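Local coordinates for glycosyl hydrolase (PDB 5NDX), which probably hydrolyses O-glycosidic bonds as a glycoside hydrolase family 39 alpha-L-iduronidase, and is the bacterial orthologue of the human lysosomal enzyme, at residues Pro260-Cys266 / Ala305-Ser311; Thr235-Asp240 / Gln294-Ile299; Met196-Asp200 / His252-Leu256. The protein carries 2 engineered substitutions. All coordinates share one frame; numbering follows the deposited sequence.

Contact 1 of 3, residues Pro260-Cys266 / Ala305-Ser311. With 8U8 ((2~{R},3~{S},4~{S},5~{R},6~{S})-6-(4-methyl-2-oxidanylidene-chromen-7-yl)oxy-3,4,5-tris(oxidanyl)oxane-2-carboxylic acid), chain N; 8U8 ((2~{R},3~{S},4~{S},5~{R},6~{S})-6-(4-methyl-2-oxidanylidene-chromen-7-yl)oxy-3,4,5-tris(oxidanyl)oxane-2-carboxylic acid), chain M.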
loop_
_atom_site.group_PDB
_atom_site.type_symbol
_atom_site.label_atom_id
_atom_site.label_comp_id
_atom_site.label_asym_id
_atom_site.label_seq_id
_atom_site.Cartn_x
_atom_site.Cartn_y
_atom_site.Cartn_z
ATOM N N PRO A 260 -20.261 -1.386 5.540
ATOM C CA PRO A 260 -19.003 -1.122 4.853
ATOM C C PRO A 260 -18.642 -2.255 3.884
ATOM O O PRO A 260 -18.780 -3.432 4.221
ATOM C CB PRO A 260 -17.993 -0.959 6.005
ATOM C CG PRO A 260 -18.826 -0.462 7.185
ATOM C CD PRO A 260 -20.190 -1.111 6.998
ATOM N N ILE A 261 -18.285 -1.880 2.669
ATOM C CA ILE A 261 -17.868 -2.833 1.607
ATOM C C ILE A 261 -16.369 -2.725 1.432
ATOM O O ILE A 261 -15.823 -1.601 1.334
ATOM C CB ILE A 261 -18.525 -2.499 0.256
ATOM C CG1 ILE A 261 -20.051 -2.453 0.396
ATOM C CG2 ILE A 261 -18.153 -3.529 -0.809
ATOM C CD1 ILE A 261 -20.681 -3.757 0.875
ATOM N N VAL A 262 -15.708 -3.878 1.379
ATOM C CA VAL A 262 -14.256 -3.942 1.308
ATOM C C VAL A 262 -13.866 -4.850 0.140
ATOM O O VAL A 262 -14.425 -5.943 0.005
ATOM C CB VAL A 262 -13.732 -4.495 2.626
ATOM C CG1 VAL A 262 -12.245 -4.833 2.535
ATOM C CG2 VAL A 262 -14.027 -3.487 3.739
ATOM N N ASN A 263 -13.000 -4.369 -0.746
ATOM C CA ASN A 263 -12.297 -5.227 -1.697
ATOM C C ASN A 263 -10.925 -5.491 -1.071
ATOM O O ASN A 263 -10.062 -4.646 -1.104
ATOM C CB ASN A 263 -12.187 -4.582 -3.045
ATOM C CG ASN A 263 -11.591 -5.487 -4.108
ATOM O OD1 ASN A 263 -10.912 -6.481 -3.826
ATOM N ND2 ASN A 263 -11.793 -5.095 -5.347
ATOM N N ASP A 264 -10.737 -6.692 -0.547
ATOM C CA ASP A 264 -9.566 -7.030 0.248
ATOM C C ASP A 264 -8.371 -7.518 -0.587
ATOM O O ASP A 264 -7.307 -7.836 -0.026
ATOM C CB ASP A 264 -9.962 -8.035 1.394
ATOM C CG ASP A 264 -10.534 -9.355 0.879
ATOM O OD1 ASP A 264 -10.575 -9.588 -0.380
ATOM O OD2 ASP A 264 -10.918 -10.208 1.717
ATOM N N GLU A 265 -8.548 -7.611 -1.904
ATOM C CA GLU A 265 -7.464 -7.989 -2.808
ATOM C C GLU A 265 -7.733 -7.453 -4.188
ATOM O O GLU A 265 -8.257 -8.167 -5.058
ATOM C CB GLU A 265 -7.340 -9.514 -2.932
ATOM C CG GLU A 265 -6.403 -10.152 -1.975
ATOM C CD GLU A 265 -6.270 -11.641 -2.229
ATOM O OE1 GLU A 265 -5.946 -12.030 -3.379
ATOM O OE2 GLU A 265 -6.445 -12.408 -1.268
ATOM N N CYS A 266 -7.408 -6.206 -4.407
ATOM C CA CYS A 266 -7.812 -5.583 -5.618
ATOM C C CYS A 266 -6.552 -5.372 -6.469
ATOM O O CYS A 266 -5.834 -4.412 -6.252
ATOM C CB CYS A 266 -8.501 -4.304 -5.301
ATOM S SG CYS A 266 -9.095 -3.401 -6.740
ATOM N N ALA A 305 -22.719 2.896 -2.693
ATOM C CA ALA A 305 -22.491 1.915 -1.667
ATOM C C ALA A 305 -21.570 2.502 -0.640
ATOM O O ALA A 305 -20.907 3.498 -0.909
ATOM C CB ALA A 305 -21.864 0.682 -2.270
ATOM N N ASN A 306 -21.493 1.882 0.533
ATOM C CA ASN A 306 -20.617 2.365 1.595
ATOM C C ASN A 306 -19.193 1.781 1.392
ATOM O O ASN A 306 -18.670 1.052 2.235
ATOM C CB ASN A 306 -21.235 1.949 2.952
ATOM C CG ASN A 306 -20.562 2.568 4.142
ATOM O OD1 ASN A 306 -19.735 3.455 4.009
ATOM N ND2 ASN A 306 -20.949 2.123 5.328
ATOM N N PHE A 307 -18.542 2.137 0.287
ATOM C CA PHE A 307 -17.263 1.505 -0.060
ATOM C C PHE A 307 -16.191 2.080 0.859
ATOM O O PHE A 307 -16.013 3.265 0.903
ATOM C CB PHE A 307 -16.876 1.689 -1.523
ATOM C CG PHE A 307 -15.715 0.841 -1.915
ATOM C CD1 PHE A 307 -15.900 -0.483 -2.311
ATOM C CD2 PHE A 307 -14.424 1.338 -1.823
ATOM C CE1 PHE A 307 -14.805 -1.276 -2.610
ATOM C CE2 PHE A 307 -13.331 0.561 -2.152
ATOM C CZ PHE A 307 -13.530 -0.755 -2.542
ATOM N N THR A 308 -15.482 1.232 1.585
ATOM C CA THR A 308 -14.651 1.675 2.697
ATOM C C THR A 308 -13.151 1.382 2.610
ATOM O O THR A 308 -12.352 2.131 3.214
ATOM C CB THR A 308 -15.239 1.064 4.005
ATOM O OG1 THR A 308 -16.567 1.583 4.177
ATOM C CG2 THR A 308 -14.446 1.431 5.230
ATOM N N PHE A 309 -12.758 0.275 1.984
ATOM C CA PHE A 309 -11.357 -0.088 1.920
ATOM C C PHE A 309 -11.065 -0.926 0.675
ATOM O O PHE A 309 -11.858 -1.754 0.272
ATOM C CB PHE A 309 -10.989 -0.839 3.180
ATOM C CG PHE A 309 -9.536 -1.114 3.366
ATOM C CD1 PHE A 309 -8.640 -0.095 3.461
ATOM C CD2 PHE A 309 -9.099 -2.397 3.569
ATOM C CE1 PHE A 309 -7.302 -0.334 3.704
ATOM C CE2 PHE A 309 -7.762 -2.668 3.809
ATOM C CZ PHE A 309 -6.851 -1.623 3.847
ATOM N N LEU A 310 -9.925 -0.649 0.075
ATOM C CA LEU A 310 -9.443 -1.349 -1.117
ATOM C C LEU A 310 -8.003 -1.701 -0.800
ATOM O O LEU A 310 -7.185 -0.811 -0.553
ATOM C CB LEU A 310 -9.563 -0.436 -2.313
ATOM C CG LEU A 310 -9.111 -0.967 -3.662
ATOM C CD1 LEU A 310 -9.807 -0.153 -4.718
ATOM C CD2 LEU A 310 -7.610 -0.876 -3.842
ATOM N N SER A 311 -7.695 -2.983 -0.699
ATOM C CA SER A 311 -6.327 -3.403 -0.390
ATOM C C SER A 311 -5.735 -4.037 -1.650
ATOM O O SER A 311 -6.365 -4.862 -2.286
ATOM C CB SER A 311 -6.343 -4.389 0.771
ATOM O OG SER A 311 -5.058 -4.801 1.203
HETATM C C15 8U8 N . -11.721 -3.971 6.821
HETATM C C13 8U8 N . -12.260 -2.708 7.080
HETATM C C14 8U8 N . -13.601 -2.580 7.418
HETATM C C16 8U8 N . -14.118 -1.336 7.751
HETATM O O9 8U8 N . -15.313 -1.231 7.993
HETATM O O8 8U8 N . -13.340 -0.223 7.677
HETATM C C11 8U8 N . -12.024 -0.335 7.400
HETATM C C10 8U8 N . -11.306 0.834 7.451
HETATM C C12 8U8 N . -11.457 -1.563 7.089
HETATM C C7 8U8 N . -10.087 -1.589 6.830
HETATM C C8 8U8 N . -9.358 -0.405 6.871
HETATM C C9 8U8 N . -9.953 0.817 7.191
HETATM O O2 8U8 N . -9.183 1.952 7.236
HETATM C C5 8U8 N . -9.662 3.097 7.990
HETATM O O1 8U8 N . -10.456 3.776 7.002
HETATM C C1 8U8 N . -11.004 5.071 7.338
HETATM C C6 8U8 N . -12.042 4.973 8.511
HETATM O O7 8U8 N . -12.635 3.892 8.704
HETATM O O6 8U8 N . -12.166 5.976 9.230
HETATM C C2 8U8 N . -9.812 5.957 7.691
HETATM O O5 8U8 N . -10.219 7.321 8.024
HETATM C C3 8U8 N . -9.011 5.328 8.854
HETATM O O4 8U8 N . -7.883 6.133 9.079
HETATM C C4 8U8 N . -8.522 3.935 8.455
HETATM O O3 8U8 N . -7.868 3.275 9.541
HETATM C C15 8U8 M . -7.694 -20.965 -7.143
HETATM C C13 8U8 M . -8.445 -19.777 -7.285
HETATM C C14 8U8 M . -9.704 -19.850 -7.887
HETATM C C16 8U8 M . -10.495 -18.705 -8.012
HETATM O O9 8U8 M . -11.577 -18.841 -8.581
HETATM O O8 8U8 M . -10.052 -17.476 -7.563
HETATM C C11 8U8 M . -8.874 -17.387 -6.864
HETATM C C10 8U8 M . -8.515 -16.158 -6.300
HETATM C C12 8U8 M . -8.049 -18.537 -6.729
HETATM C C7 8U8 M . -6.866 -18.404 -5.976
HETATM C C8 8U8 M . -6.513 -17.174 -5.410
HETATM C C9 8U8 M . -7.324 -16.039 -5.575
HETATM O O2 8U8 M . -7.037 -14.814 -5.005
HETATM C C5 8U8 M . -5.673 -14.355 -4.657
HETATM O O1 8U8 M . -4.807 -14.592 -5.779
HETATM C C1 8U8 M . -3.448 -14.555 -5.571
HETATM C C6 8U8 M . -2.984 -13.911 -6.749
HETATM O O7 8U8 M . -1.836 -14.172 -7.089
HETATM O O6 8U8 M . -3.761 -13.142 -7.287
HETATM C C2 8U8 M . -2.937 -13.674 -4.391
HETATM O O5 8U8 M . -2.984 -12.288 -4.790
HETATM C C3 8U8 M . -3.709 -13.934 -3.024
HETATM O O4 8U8 M . -2.854 -14.522 -2.107
HETATM C C4 8U8 M . -4.980 -14.817 -3.238
HETATM O O3 8U8 M . -5.817 -14.725 -2.014
HETATM O O HOH W 1 -4.604 -7.458 0.140
#
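Strands 261-263 and 307-310 run side by side as the seventh and eighth parallel strands of the (beta/alpha)8 TIM barrel, their N-to-C directions 19° apart. Backbone bonds alternate between them: T308 N donates to I261 O, N263 N to F309 O and S311 N to N263 O, and beyond the strand proper C266 N donates to S311 O at 2.7 Å. The register slips by one residue between I261, paired with F307, and V262, paired with F309. This beta bulge turns the T308 side chain toward the neighbouring strand, and its OG1 lies 3.4 Å from P260 CB. N306 O takes two donors from opposite faces of its carbonyl plane, I261 N and T308 OG1.

I261, N263, F307 and L310 share one face of the sheet; there the F307 ring lies with a face over I261 O, and I261 CG2 approaches its CD1 at 4.1 Å. V262 and F309 occupy the other face. The F309 ring, its CG anti to the backbone N (chi1 -171°), brings a face against the coumarin of one bound 8U8, with CD1 3.5 Å from ligand C8, while V262 CG1 stands at the ring's edge. A serine in place of F309 would probably leave that coumarin without its aromatic floor and open a gap beside V262. P260 CB and T308 CG2 also line this pocket.

E265 faces the second 8U8 near Q146, the changed residue at the predicted proton-donor position, and its carboxylate forms salt bridges with K222 and R57. N263 OD1 accepts from E265 N in an Asx turn, whereas N263 ND2 donates to E221 O. Water 1 lies 2.7 Å from D264 O and is also hydrogen-bonded to S311 OG.

Contact 2 of 3, residues Thr235-Asp240 / Gln294-Ile299. With SO4 (sulfate ion), chain E.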
loop_
_atom_site.group_PDB
_atom_site.type_symbol
_atom_site.label_atom_id
_atom_site.label_comp_id
_atom_site.label_asym_id
_atom_site.label_seq_id
_atom_site.Cartn_x
_atom_site.Cartn_y
_atom_site.Cartn_z
ATOM N N THR A 235 -10.577 -2.521 -15.751
ATOM C CA THR A 235 -10.632 -1.896 -14.438
ATOM C C THR A 235 -12.071 -1.509 -14.062
ATOM O O THR A 235 -12.481 -1.719 -12.910
ATOM C CB THR A 235 -9.676 -0.702 -14.313
ATOM O OG1 THR A 235 -9.909 0.219 -15.380
ATOM C CG2 THR A 235 -8.256 -1.149 -14.393
ATOM N N ASN A 236 -12.811 -0.926 -14.993
ATOM C CA ASN A 236 -14.207 -0.566 -14.713
ATOM C C ASN A 236 -15.075 -1.756 -14.326
ATOM O O ASN A 236 -16.039 -1.581 -13.533
ATOM C CB ASN A 236 -14.850 0.272 -15.847
ATOM C CG ASN A 236 -14.657 1.812 -15.652
ATOM O OD1 ASN A 236 -14.242 2.524 -16.581
ATOM N ND2 ASN A 236 -14.962 2.316 -14.495
ATOM N N ALA A 237 -14.716 -2.969 -14.773
ATOM C CA ALA A 237 -15.513 -4.134 -14.402
ATOM C C ALA A 237 -15.343 -4.523 -12.939
ATOM O O ALA A 237 -16.199 -5.197 -12.367
ATOM C CB ALA A 237 -15.239 -5.320 -15.331
ATOM N N ILE A 238 -14.239 -4.113 -12.326
ATOM C CA ILE A 238 -14.064 -4.323 -10.899
ATOM C C ILE A 238 -15.180 -3.594 -10.154
ATOM O O ILE A 238 -15.829 -4.164 -9.306
ATOM C CB ILE A 238 -12.684 -3.851 -10.392
ATOM C CG1 ILE A 238 -11.561 -4.716 -11.000
ATOM C CG2 ILE A 238 -12.626 -3.890 -8.866
ATOM C CD1 ILE A 238 -10.156 -4.122 -10.804
ATOM N N VAL A 239 -15.383 -2.334 -10.484
ATOM C CA VAL A 239 -16.475 -1.547 -9.930
ATOM C C VAL A 239 -17.859 -2.128 -10.343
ATOM O O VAL A 239 -18.774 -2.169 -9.521
ATOM C CB VAL A 239 -16.383 -0.087 -10.365
ATOM C CG1 VAL A 239 -17.691 0.650 -10.059
ATOM C CG2 VAL A 239 -15.217 0.569 -9.658
ATOM N N ASP A 240 -18.000 -2.577 -11.582
ATOM C CA ASP A 240 -19.269 -3.171 -12.030
ATOM C C ASP A 240 -19.620 -4.393 -11.183
ATOM O O ASP A 240 -20.765 -4.512 -10.708
ATOM C CB ASP A 240 -19.244 -3.576 -13.514
ATOM C CG ASP A 240 -19.036 -2.400 -14.437
ATOM O OD1 ASP A 240 -19.307 -1.249 -14.036
ATOM O OD2 ASP A 240 -18.564 -2.623 -15.570
ATOM N N GLN A 294 -11.796 5.441 -10.168
ATOM C CA GLN A 294 -13.064 4.847 -10.544
ATOM C C GLN A 294 -13.937 4.497 -9.319
ATOM O O GLN A 294 -15.157 4.705 -9.336
ATOM C CB GLN A 294 -12.857 3.577 -11.387
ATOM C CG GLN A 294 -12.348 3.825 -12.795
ATOM C CD GLN A 294 -11.788 2.559 -13.451
ATOM O OE1 GLN A 294 -11.543 1.553 -12.816
ATOM N NE2 GLN A 294 -11.518 2.647 -14.704
ATOM N N HIS A 295 -13.337 3.924 -8.289
ATOM C CA HIS A 295 -14.087 3.657 -7.070
ATOM C C HIS A 295 -14.591 4.967 -6.427
ATOM O O HIS A 295 -15.734 5.041 -5.973
ATOM C CB HIS A 295 -13.241 2.867 -6.066
ATOM C CG HIS A 295 -13.184 1.416 -6.366
ATOM N ND1 HIS A 295 -12.401 0.902 -7.377
ATOM C CD2 HIS A 295 -13.814 0.357 -5.788
ATOM C CE1 HIS A 295 -12.570 -0.411 -7.428
ATOM N NE2 HIS A 295 -13.415 -0.766 -6.470
ATOM N N ASP A 296 -13.748 5.990 -6.397
ATOM C CA ASP A 296 -14.144 7.261 -5.828
ATOM C C ASP A 296 -15.307 7.906 -6.625
ATOM O O ASP A 296 -16.305 8.332 -6.032
ATOM C CB ASP A 296 -12.959 8.226 -5.736
ATOM C CG ASP A 296 -13.298 9.489 -4.951
ATOM O OD1 ASP A 296 -13.576 9.445 -3.724
ATOM O OD2 ASP A 296 -13.266 10.531 -5.579
ATOM N N ARG A 297 -15.180 7.947 -7.939
ATOM C CA ARG A 297 -16.144 8.623 -8.780
ATOM C C ARG A 297 -17.465 7.816 -8.975
ATOM O O ARG A 297 -18.527 8.397 -9.020
ATOM C CB ARG A 297 -15.506 8.947 -10.111
ATOM C CG ARG A 297 -16.457 9.544 -11.161
ATOM C CD ARG A 297 -15.714 10.044 -12.382
ATOM N NE ARG A 297 -14.673 9.077 -12.795
ATOM C CZ ARG A 297 -14.871 7.974 -13.514
ATOM N NH1 ARG A 297 -16.059 7.692 -14.027
ATOM N NH2 ARG A 297 -13.856 7.168 -13.754
ATOM N N ARG A 298 -17.396 6.508 -9.082
ATOM C CA ARG A 298 -18.552 5.679 -9.421
ATOM C C ARG A 298 -19.226 5.027 -8.224
ATOM O O ARG A 298 -20.392 4.612 -8.336
ATOM C CB ARG A 298 -18.155 4.578 -10.423
ATOM C CG ARG A 298 -17.646 5.139 -11.751
ATOM C CD ARG A 298 -17.325 4.054 -12.807
ATOM N NE ARG A 298 -18.512 3.241 -13.016
ATOM C CZ ARG A 298 -18.558 1.955 -13.354
ATOM N NH1 ARG A 298 -17.480 1.243 -13.622
ATOM N NH2 ARG A 298 -19.720 1.348 -13.391
ATOM N N ILE A 299 -18.510 4.867 -7.097
ATOM C CA ILE A 299 -19.112 4.257 -5.936
ATOM C C ILE A 299 -19.313 5.282 -4.785
ATOM O O ILE A 299 -20.435 5.439 -4.287
ATOM C CB ILE A 299 -18.378 2.992 -5.454
ATOM C CG1 ILE A 299 -18.284 1.964 -6.584
ATOM C CG2 ILE A 299 -19.168 2.336 -4.318
ATOM C CD1 ILE A 299 -17.576 0.665 -6.195
HETATM S S SO4 E . -19.331 9.546 -13.898
HETATM O O1 SO4 E . -18.897 10.181 -15.161
HETATM O O2 SO4 E . -19.228 10.537 -12.796
HETATM O O3 SO4 E . -20.733 9.086 -14.035
HETATM O O4 SO4 E . -18.494 8.359 -13.632
HETATM O O HOH W 2 -11.839 -0.240 -10.750
#
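R298 and D240 meet because the arginine, CG trans to its carbonyl carbon (chi1 -62°), bends about CG-CD (chi3 56°) and lays its guanidinium across V239. Both terminal nitrogens grip a single oxygen: D240 OD1 lies 2.7 Å from NH2, nearly along its own C-O axis, and 3.1 Å from NH1, above the carboxylate plane. The two planes are 66° apart, yet OD1 stays within that of the guanidinium. V239 CG1 sits 3.6 Å over the centre of one guanidinium face.

The other V239 methyl, CG2, makes a CH-pi contact over the H295 ring, 3.7 Å from its centroid, while I238 CG2 comes to the ring edge. V239 is thus a knob in the hole formed by Q294, H295, R298 and I299. Q294 reaches across T235 at about a right angle; its NE2 donates to T235 OG1 at 3.0 Å, and a water donates to both T235 O and Q294 OE1. T235 OG1 is also bonded to D416 and R290.

The segments 235-240 and 294-299, whose axes make 46°, belong to helices 235-252 and 282-300, neighbours in the outer helical layer of the TIM barrel.

Contact 3 of 3, residues Met196-Asp200 / His252-Leu256; sequences MAHCD and HHPRL
Charge and polar bonds gather on D200 and R255. R255 NH1 lies 2.5 Å from D200 OD1 in a salt bridge whose carboxylate and guanidinium planes are 23° apart. The arginine chain bends at chi3 (95°), which folds the guanidinium back over the end of helix 190-200. There NH1 also donates to D200 O at 2.9 Å, from above the carbonyl plane, and NH2 adds weak bonds to D200 O and C199 O. One guanidinium therefore binds both the last side chain of the helix and carbonyls at its C-terminal end, where the helix dipole would probably favour a positive group. Water 3 donates to D200 OD1 and accepts from R255 N, a second link between the same two residues.

The fold here is the TIM barrel's outer shell: H253-L256 leads away from the end of helix 235-252 toward strand 261-263, and it packs against helix 190-200.

The H253 ring is met at its edge and over a face. D200 OD2 stands at its edge, 2.9 Å from CD2, with carboxylate and ring planes nearly perpendicular (86°). M196 CB makes an off-centre CH-pi contact with the ring, whose ND1 is buried without a polar partner in the model.

Apolar packing centres on L256. Its CD1 meets M196 CE at 3.8 Å and lies near C199 CB, while I214 also touches both L256 and C199.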
loop_
_atom_site.group_PDB
_atom_site.type_symbol
_atom_site.label_atom_id
_atom_site.label_comp_id
_atom_site.label_asym_id
_atom_site.label_seq_id
_atom_site.Cartn_x
_atom_site.Cartn_y
_atom_site.Cartn_z
ATOM N N MET A 196 -24.023 -14.475 3.821
ATOM C CA MET A 196 -24.953 -13.369 3.851
ATOM C C MET A 196 -26.317 -13.826 4.398
ATOM O O MET A 196 -26.884 -13.140 5.243
ATOM C CB MET A 196 -25.096 -12.774 2.443
ATOM C CG MET A 196 -23.781 -12.177 1.878
ATOM S SD MET A 196 -22.709 -11.280 3.035
ATOM C CE MET A 196 -23.562 -9.804 2.857
ATOM N N ALA A 197 -26.815 -14.972 3.907
ATOM C CA ALA A 197 -28.050 -15.583 4.441
ATOM C C ALA A 197 -27.899 -15.852 5.939
ATOM O O ALA A 197 -28.723 -15.416 6.740
ATOM C CB ALA A 197 -28.398 -16.873 3.690
ATOM N N HIS A 198 -26.799 -16.502 6.308
ATOM C CA HIS A 198 -26.513 -16.767 7.720
ATOM C C HIS A 198 -26.461 -15.542 8.601
ATOM O O HIS A 198 -26.965 -15.568 9.727
ATOM C CB HIS A 198 -25.210 -17.538 7.843
ATOM C CG HIS A 198 -24.960 -18.079 9.206
ATOM N ND1 HIS A 198 -23.983 -17.577 10.027
ATOM C CD2 HIS A 198 -25.558 -19.082 9.897
ATOM C CE1 HIS A 198 -23.995 -18.231 11.170
ATOM N NE2 HIS A 198 -24.941 -19.152 11.119
ATOM N N CYS A 199 -25.839 -14.466 8.127
ATOM C CA CYS A 199 -25.726 -13.235 8.934
ATOM C C CYS A 199 -26.994 -12.386 8.912
ATOM O O CYS A 199 -27.179 -11.551 9.774
ATOM C CB CYS A 199 -24.520 -12.381 8.473
ATOM S SG CYS A 199 -22.926 -13.137 8.898
ATOM N N ASP A 200 -27.853 -12.589 7.924
ATOM C CA ASP A 200 -29.107 -11.861 7.824
ATOM C C ASP A 200 -30.247 -12.459 8.700
ATOM O O ASP A 200 -30.637 -11.865 9.670
ATOM C CB ASP A 200 -29.544 -11.810 6.369
ATOM C CG ASP A 200 -30.772 -10.964 6.161
ATOM O OD1 ASP A 200 -31.070 -10.089 6.970
ATOM O OD2 ASP A 200 -31.417 -11.137 5.144
ATOM N N HIS A 252 -31.850 -8.992 -1.747
ATOM C CA HIS A 252 -32.009 -10.171 -0.884
ATOM C C HIS A 252 -31.745 -10.000 0.591
ATOM O O HIS A 252 -32.216 -10.808 1.375
ATOM C CB HIS A 252 -31.105 -11.291 -1.369
ATOM C CG HIS A 252 -31.537 -11.852 -2.667
ATOM N ND1 HIS A 252 -30.803 -11.707 -3.820
ATOM C CD2 HIS A 252 -32.662 -12.513 -3.009
ATOM C CE1 HIS A 252 -31.445 -12.284 -4.818
ATOM N NE2 HIS A 252 -32.577 -12.779 -4.349
ATOM N N HIS A 253 -30.918 -9.028 0.969
ATOM C CA HIS A 253 -30.527 -8.853 2.365
ATOM C C HIS A 253 -30.421 -7.367 2.670
ATOM O O HIS A 253 -29.353 -6.885 3.060
ATOM C CB HIS A 253 -29.200 -9.579 2.685
ATOM C CG HIS A 253 -29.193 -11.037 2.352
ATOM N ND1 HIS A 253 -28.498 -11.549 1.274
ATOM C CD2 HIS A 253 -29.799 -12.098 2.934
ATOM C CE1 HIS A 253 -28.649 -12.859 1.220
ATOM N NE2 HIS A 253 -29.447 -13.217 2.209
ATOM N N PRO A 254 -31.533 -6.624 2.499
ATOM C CA PRO A 254 -31.496 -5.158 2.632
ATOM C C PRO A 254 -30.935 -4.653 3.958
ATOM O O PRO A 254 -30.369 -3.573 3.997
ATOM C CB PRO A 254 -32.975 -4.736 2.465
ATOM C CG PRO A 254 -33.786 -5.987 2.711
ATOM C CD PRO A 254 -32.907 -7.112 2.226
ATOM N N ARG A 255 -31.059 -5.429 5.026
ATOM C CA ARG A 255 -30.502 -5.026 6.324
ATOM C C ARG A 255 -28.967 -4.957 6.318
ATOM O O ARG A 255 -28.399 -4.278 7.137
ATOM C CB ARG A 255 -30.969 -5.987 7.443
ATOM C CG ARG A 255 -30.778 -5.430 8.848
ATOM C CD ARG A 255 -31.386 -6.263 10.003
ATOM N NE ARG A 255 -30.409 -7.181 10.641
ATOM C CZ ARG A 255 -30.170 -8.444 10.260
ATOM N NH1 ARG A 255 -30.834 -8.964 9.240
ATOM N NH2 ARG A 255 -29.265 -9.195 10.902
ATOM N N LEU A 256 -28.313 -5.712 5.439
ATOM C CA LEU A 256 -26.854 -5.707 5.312
ATOM C C LEU A 256 -26.294 -4.761 4.230
ATOM O O LEU A 256 -25.108 -4.474 4.235
ATOM C CB LEU A 256 -26.348 -7.125 5.041
ATOM C CG LEU A 256 -26.809 -8.227 6.023
ATOM C CD1 LEU A 256 -26.320 -9.575 5.533
ATOM C CD2 LEU A 256 -26.384 -8.031 7.464
HETATM O O HOH W 3 -32.047 -8.112 5.296
#

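From the N terminus, helix 190-200 comes first, and contact 3 closes the loop from it to the connection at 252-256, spanning strand 216-219 and helix 235-252. Only then does contact 1 open, at strand 261-263, so the two are in series. Contact 2 starts inside the loop of contact 3, on helix 235-252, and ends at helix 282-300, within that of contact 1; it therefore crosses both. Contact 1 joins the last two barrel strands, and contact 2 the helices outside them. These two touch directly, F307 against H295 and I299, and N263 against I238. Contact 3, about 12 Å from contact 2 at the nearest atoms, joins helix 190-200 to the connection between helix 235-252 and strand 261-263.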